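PDB 4NHF: TrwG protein from Bartonella grahamii, which probably serves as the VirB8-family membrane component of a type IV secretion machinery, represented here by its soluble domain. Local coordinates for residues Glu57-Asp62 and Lys85-Glu90; Val120-Gln125 and Tyr170-Glu175. One frame throughout, in Å; residues are numbered along the deposited sequence.

Interaction 1: Glu57-Asp62 and Lys85-Glu90; sequences ENYDYD and KIYDGE. With CA (calcium ion), chain G.
Y59 and Y87 meet rim to rim, the phenol end of Y87 reaching the edge of the Y59 ring. Start at Y59 CB and move outwards: CG is anti to the backbone N (chi1 -179°), beside the carbonyl carbon, and this brings the CD1-CE1 flank of the ring up to Y87. On that flank, CD1 lies 3.9 Å from Y87 OH, and that hydroxyl is in the plane of the Y59 ring. One atom further, CE1 comes 4.3 Å from Y87 CE2, again close to a ring plane, this time that of Y87. The rings therefore touch by their edges and do not stack. At the tip, Y59 OH is hydrogen-bonded to the carbonyl of S98.

Water 1 sits between Y87 OH and the N58 carbonyl, donating to N58 O at 2.9 Å; its separation from Y87 OH is too short to trust.

Beyond Y59 the loop reaches the calcium ion. D62 OD2 binds it at 2.4 Å, with waters 2, 3 and 4 beside it, and D60 and D62 of the second subunit supply the remaining ligands, so the metal bridges the two copies. D60 of this chain works from the second shell. Its OD2 accepts from water 2 and its OD1 from water 3, while D62 N donates to D60 OD1 at 3.1 Å in an Asx turn that fixes D62 relative to D60. R102 forms a salt bridge with D60 OD2.

The contact thus joins the loop between helices 42-57 and 64-73 to the end of helix 77-86. Y59 bonds through its backbone to I103 of strand 102-112, and both tyrosines rest on helix 93-97, Y59 touching R93 and L97, Y87 touching R93 and D94.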
loop_
_atom_site.group_PDB
_atom_site.type_symbol
_atom_site.label_atom_id
_atom_site.label_comp_id
_atom_site.label_asym_id
_atom_site.label_seq_id
_atom_site.Cartn_x
_atom_site.Cartn_y
_atom_site.Cartn_z
ATOM N N GLU A 57 7.038 1.783 9.517
ATOM C CA GLU A 57 6.967 1.331 10.895
ATOM C C GLU A 57 6.440 -0.079 10.999
ATOM O O GLU A 57 6.592 -0.701 12.018
ATOM C CB GLU A 57 6.119 2.309 11.740
ATOM C CG GLU A 57 6.713 3.724 11.847
ATOM C CD GLU A 57 8.029 3.808 12.598
ATOM O OE1 GLU A 57 8.388 2.905 13.356
ATOM O OE2 GLU A 57 8.727 4.810 12.417
ATOM N N ASN A 58 5.844 -0.596 9.921
ATOM C CA ASN A 58 5.332 -1.990 9.862
ATOM C C ASN A 58 6.501 -2.984 9.847
ATOM O O ASN A 58 7.538 -2.674 9.283
ATOM C CB ASN A 58 4.526 -2.169 8.563
ATOM C CG ASN A 58 3.750 -3.495 8.514
ATOM O OD1 ASN A 58 3.009 -3.836 9.442
ATOM N ND2 ASN A 58 3.922 -4.223 7.458
ATOM N N TYR A 59 6.352 -4.181 10.443
ATOM C CA TYR A 59 7.288 -5.268 10.148
ATOM C C TYR A 59 6.462 -6.505 9.888
ATOM O O TYR A 59 5.658 -6.865 10.748
ATOM C CB TYR A 59 8.282 -5.579 11.299
ATOM C CG TYR A 59 9.177 -6.679 10.875
ATOM C CD1 TYR A 59 10.231 -6.441 10.007
ATOM C CD2 TYR A 59 8.903 -7.975 11.219
ATOM C CE1 TYR A 59 10.993 -7.470 9.532
ATOM C CE2 TYR A 59 9.670 -9.005 10.773
ATOM C CZ TYR A 59 10.739 -8.757 9.944
ATOM O OH TYR A 59 11.520 -9.836 9.533
ATOM N N ASP A 60 6.615 -7.097 8.695
ATOM C CA ASP A 60 5.929 -8.333 8.320
ATOM C C ASP A 60 6.906 -9.019 7.398
ATOM O O ASP A 60 7.225 -8.481 6.347
ATOM C CB ASP A 60 4.600 -8.027 7.601
ATOM C CG ASP A 60 3.746 -9.298 7.308
ATOM O OD1 ASP A 60 4.316 -10.427 7.221
ATOM O OD2 ASP A 60 2.492 -9.132 7.085
ATOM N N TYR A 61 7.423 -10.177 7.801
ATOM C CA TYR A 61 8.389 -10.911 6.989
ATOM C C TYR A 61 7.888 -11.034 5.521
ATOM O O TYR A 61 8.662 -10.956 4.562
ATOM C CB TYR A 61 8.618 -12.312 7.611
ATOM C CG TYR A 61 9.679 -13.118 6.905
ATOM C CD1 TYR A 61 11.024 -12.766 7.015
ATOM C CD2 TYR A 61 9.340 -14.182 6.091
ATOM C CE1 TYR A 61 12.006 -13.476 6.345
ATOM C CE2 TYR A 61 10.307 -14.893 5.403
ATOM C CZ TYR A 61 11.644 -14.523 5.531
ATOM O OH TYR A 61 12.631 -15.222 4.860
ATOM N N ASP A 62 6.586 -11.235 5.343
ATOM C CA ASP A 62 6.063 -11.563 4.036
ATOM C C ASP A 62 6.011 -10.259 3.163
ATOM O O ASP A 62 6.001 -10.346 1.981
ATOM C CB ASP A 62 4.653 -12.108 4.162
ATOM C CG ASP A 62 4.594 -13.537 4.635
ATOM O OD1 ASP A 62 5.667 -14.156 4.857
ATOM O OD2 ASP A 62 3.424 -14.052 4.720
ATOM N N LYS A 85 19.763 1.899 8.407
ATOM C CA LYS A 85 20.438 1.510 9.624
ATOM C C LYS A 85 19.604 0.555 10.437
ATOM O O LYS A 85 20.146 -0.331 11.040
ATOM C CB LYS A 85 20.840 2.742 10.450
ATOM C CG LYS A 85 22.131 3.358 9.967
ATOM C CD LYS A 85 22.167 4.874 10.088
ATOM C CE LYS A 85 22.181 5.363 11.523
ATOM N NZ LYS A 85 22.372 6.852 11.498
ATOM N N ILE A 86 18.283 0.702 10.416
ATOM C CA ILE A 86 17.397 -0.226 11.156
ATOM C C ILE A 86 17.488 -1.681 10.658
ATOM O O ILE A 86 17.282 -2.671 11.403
ATOM C CB ILE A 86 15.953 0.245 11.015
ATOM C CG1 ILE A 86 15.788 1.607 11.676
ATOM C CG2 ILE A 86 15.000 -0.786 11.607
ATOM C CD1 ILE A 86 14.448 2.226 11.394
ATOM N N TYR A 87 17.805 -1.804 9.375
ATOM C CA TYR A 87 17.965 -3.084 8.719
ATOM C C TYR A 87 19.429 -3.400 8.347
ATOM O O TYR A 87 19.670 -4.170 7.433
ATOM C CB TYR A 87 17.074 -3.078 7.454
ATOM C CG TYR A 87 15.591 -3.064 7.762
ATOM C CD1 TYR A 87 14.915 -1.872 8.014
ATOM C CD2 TYR A 87 14.858 -4.244 7.778
ATOM C CE1 TYR A 87 13.555 -1.869 8.316
ATOM C CE2 TYR A 87 13.507 -4.252 8.079
ATOM C CZ TYR A 87 12.855 -3.069 8.341
ATOM O OH TYR A 87 11.489 -3.075 8.611
ATOM N N ASP A 88 20.385 -2.815 9.055
ATOM C CA ASP A 88 21.817 -3.119 8.877
ATOM C C ASP A 88 22.429 -3.672 10.159
ATOM O O ASP A 88 21.932 -3.457 11.262
ATOM C CB ASP A 88 22.616 -1.852 8.535
ATOM C CG ASP A 88 22.362 -1.350 7.135
ATOM O OD1 ASP A 88 22.001 -2.195 6.277
ATOM O OD2 ASP A 88 22.523 -0.104 6.894
ATOM N N GLY A 89 23.581 -4.302 10.016
ATOM C CA GLY A 89 24.318 -4.777 11.172
ATOM C C GLY A 89 23.656 -5.930 11.924
ATOM O O GLY A 89 22.748 -6.595 11.415
ATOM N N GLU A 90 24.135 -6.137 13.153
ATOM C CA GLU A 90 23.814 -7.303 13.987
ATOM C C GLU A 90 22.431 -7.218 14.638
ATOM O O GLU A 90 21.827 -8.252 14.913
ATOM C CB GLU A 90 24.882 -7.482 15.087
HETATM CA CA CA G . 1.347 -13.402 5.711
HETATM O O HOH W 1 10.103 -1.647 10.027
HETATM O O HOH W 2 1.643 -10.880 5.265
HETATM O O HOH W 3 2.693 -12.303 7.307
HETATM O O HOH W 4 0.657 -15.582 5.147
#

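Interaction 2: Val120-Gln125 and Tyr170-Glu175; sequences VRFTTQ and YRSDPE
R121 and E175 mark the closest backbone approach, CA to CA 8.3 Å, between strands 117-127 and 165-174, which run in the same general sense, since both pair antiparallel with strand 138-148 between them, but are well splayed here. This is the curved antiparallel sheet of the VirB8 domain, a member of the NTF2 clan, and the contact is made by side chains reaching across the middle strand.

On the face turned to helix 42-57, F122 carries the packing. Its CG sits between the backbone N and the carbonyl carbon (chi1 67°), the crowded position, and from there CZ reaches past the middle strand to strand 165-174. CZ lies 3.5 Å from S172 OG and 4.3 Å from Y170 OH, both placed obliquely to the ring. Neither hydroxyl depends on F122: S172 OG is hydrogen-bonded to Q140 of the middle strand, and Y170 OH has its polar partner in E57 of the helix. S172 has a second conformer, which leaves its exact approach less certain. Y170 also meets Y52 edge-to-face.

R121 and E175 make a second, charged contact. R121 runs extended from CG to NE, where Q111 accepts a hydrogen bond, and E175 is likewise extended beyond CG. The two chains come together at about a right angle, both touching I141 of the middle strand, with guanidinium and carboxylate planes 74° apart. E175 OE2 lies at the guanidinium edge, in its plane, but the salt bridge is long: R121 NH1 to E175 OE2 measures 3.8 Å.

Within strand 165-174, R171 grips D173 side-on in the modelled conformer, one of two: NE donates to OD2 at 3.0 Å, on its syn lone pair, and NH2 to OD1 at 3.1 Å.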
loop_
_atom_site.group_PDB
_atom_site.type_symbol
_atom_site.label_atom_id
_atom_site.label_comp_id
_atom_site.label_asym_id
_atom_site.label_seq_id
_atom_site.Cartn_x
_atom_site.Cartn_y
_atom_site.Cartn_z
ATOM N N VAL A 120 2.895 12.862 13.164
ATOM C CA VAL A 120 2.013 11.721 13.085
ATOM C C VAL A 120 2.047 10.972 14.415
ATOM O O VAL A 120 3.083 10.492 14.830
ATOM C CB VAL A 120 2.364 10.757 11.943
ATOM C CG1 VAL A 120 1.408 9.587 11.931
ATOM C CG2 VAL A 120 2.305 11.454 10.589
ATOM N N ARG A 121 0.893 10.872 15.053
ATOM C CA ARG A 121 0.724 10.114 16.282
ATOM C C ARG A 121 0.271 8.675 15.940
ATOM O O ARG A 121 -0.736 8.469 15.267
ATOM C CB ARG A 121 -0.224 10.856 17.219
ATOM C CG ARG A 121 0.372 12.244 17.550
ATOM C CD ARG A 121 -0.440 13.238 18.409
ATOM N NE ARG A 121 0.179 14.608 18.335
ATOM C CZ ARG A 121 0.958 15.140 19.256
ATOM N NH1 ARG A 121 1.151 14.554 20.413
ATOM N NH2 ARG A 121 1.476 16.319 19.070
ATOM N N PHE A 122 1.041 7.688 16.357
ATOM C CA PHE A 122 0.728 6.311 16.015
ATOM C C PHE A 122 1.099 5.344 17.129
ATOM O O PHE A 122 1.835 5.718 18.045
ATOM C CB PHE A 122 1.391 5.934 14.687
ATOM C CG PHE A 122 2.891 5.888 14.722
ATOM C CD1 PHE A 122 3.627 7.025 14.567
ATOM C CD2 PHE A 122 3.552 4.684 14.916
ATOM C CE1 PHE A 122 4.989 6.995 14.574
ATOM C CE2 PHE A 122 4.928 4.639 14.930
ATOM C CZ PHE A 122 5.660 5.778 14.754
ATOM N N THR A 123 0.527 4.147 17.098
ATOM C CA THR A 123 0.997 3.041 17.988
ATOM C C THR A 123 1.540 1.880 17.194
ATOM O O THR A 123 1.109 1.607 16.040
ATOM C CB THR A 123 -0.119 2.396 18.824
ATOM O OG1 THR A 123 -1.111 1.917 17.921
ATOM C CG2 THR A 123 -0.720 3.343 19.722
ATOM N N THR A 124 2.476 1.183 17.815
ATOM C CA THR A 124 2.962 -0.063 17.299
ATOM C C THR A 124 2.779 -1.170 18.340
ATOM O O THR A 124 2.768 -0.906 19.552
ATOM C CB THR A 124 4.440 0.002 16.884
ATOM O OG1 THR A 124 5.253 0.352 17.987
ATOM C CG2 THR A 124 4.636 0.985 15.797
ATOM N N GLN A 125 2.604 -2.393 17.857
ATOM C CA GLN A 125 2.426 -3.534 18.733
ATOM C C GLN A 125 3.165 -4.682 18.154
ATOM O O GLN A 125 2.901 -5.055 17.002
ATOM C CB GLN A 125 0.967 -3.892 18.795
ATOM C CG GLN A 125 0.665 -5.197 19.522
ATOM C CD GLN A 125 0.904 -5.066 20.991
ATOM O OE1 GLN A 125 0.119 -4.421 21.674
ATOM N NE2 GLN A 125 1.989 -5.657 21.499
ATOM N N TYR A 170 12.824 12.708 9.302
ATOM C CA TYR A 170 11.935 11.792 9.968
ATOM C C TYR A 170 12.584 11.280 11.216
ATOM O O TYR A 170 13.723 10.805 11.170
ATOM C CB TYR A 170 11.543 10.636 9.046
ATOM C CG TYR A 170 10.542 9.660 9.653
ATOM C CD1 TYR A 170 10.950 8.670 10.572
ATOM C CD2 TYR A 170 9.199 9.742 9.341
ATOM C CE1 TYR A 170 10.029 7.739 11.081
ATOM C CE2 TYR A 170 8.281 8.859 9.851
ATOM C CZ TYR A 170 8.682 7.870 10.743
ATOM O OH TYR A 170 7.725 7.025 11.208
ATOM N N ARG A 171 11.875 11.426 12.328
ATOM C CA ARG A 171 12.233 10.736 13.565
ATOM C C ARG A 171 10.966 10.353 14.299
ATOM O O ARG A 171 9.958 11.070 14.285
ATOM C CB ARG A 171 13.171 11.549 14.483
ATOM C CG ARG A 171 12.625 12.900 14.880
ATOM C CD ARG A 171 13.607 13.686 15.718
ATOM N NE ARG A 171 13.777 13.115 17.046
ATOM C CZ ARG A 171 14.685 13.515 17.931
ATOM N NH1 ARG A 171 15.504 14.536 17.664
ATOM N NH2 ARG A 171 14.761 12.916 19.118
ATOM N N SER A 172 11.013 9.180 14.905
ATOM C CA SER A 172 9.919 8.641 15.683
ATOM C C SER A 172 10.405 8.516 17.128
ATOM O O SER A 172 11.475 7.992 17.373
ATOM C CB SER A 172 9.509 7.277 15.128
ATOM O OG SER A 172 8.814 6.512 16.088
ATOM N N ASP A 173 9.612 9.021 18.064
ATOM C CA ASP A 173 10.002 9.168 19.470
ATOM C C ASP A 173 8.814 8.703 20.315
ATOM O O ASP A 173 7.668 8.888 19.881
ATOM C CB ASP A 173 10.251 10.642 19.791
ATOM C CG ASP A 173 11.402 11.201 19.028
ATOM O OD1 ASP A 173 12.517 10.855 19.390
ATOM O OD2 ASP A 173 11.194 11.985 18.060
ATOM N N PRO A 174 9.084 8.067 21.474
ATOM C CA PRO A 174 8.011 7.652 22.361
ATOM C C PRO A 174 7.186 8.886 22.745
ATOM O O PRO A 174 7.745 9.958 22.897
ATOM C CB PRO A 174 8.736 7.056 23.586
ATOM C CG PRO A 174 10.136 6.760 23.126
ATOM C CD PRO A 174 10.423 7.708 21.992
ATOM N N GLU A 175 5.870 8.746 22.828
ATOM C CA GLU A 175 5.044 9.809 23.405
ATOM C C GLU A 175 5.000 9.484 24.875
ATOM O O GLU A 175 4.562 8.406 25.255
ATOM C CB GLU A 175 3.614 9.842 22.811
ATOM C CG GLU A 175 2.636 10.793 23.528
ATOM C CD GLU A 175 1.359 11.176 22.712
ATOM O OE1 GLU A 175 1.106 10.647 21.604
ATOM O OE2 GLU A 175 0.587 12.038 23.172
#

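Overall arrangement
The two contacts have centres about 16 Å apart and meet at E57, where helix 42-57 gives way to the loop of interaction 1. From there the E57 side chain reaches into interaction 2: OE2 makes a probable hydrogen bond to Y170 OH at 2.7 Å and packs 3.7 Å from S172 CB, while E57 CG lies 3.7 Å from F122 CE2. The helix end that lies against the sheet in 120-125/170-175 thus leads straight into the chain that supplies D60 and D62. The calcium ion, bridging the two subunits, belongs to interaction 1; interaction 2 lies away from it, and the second subunit does not touch its segments.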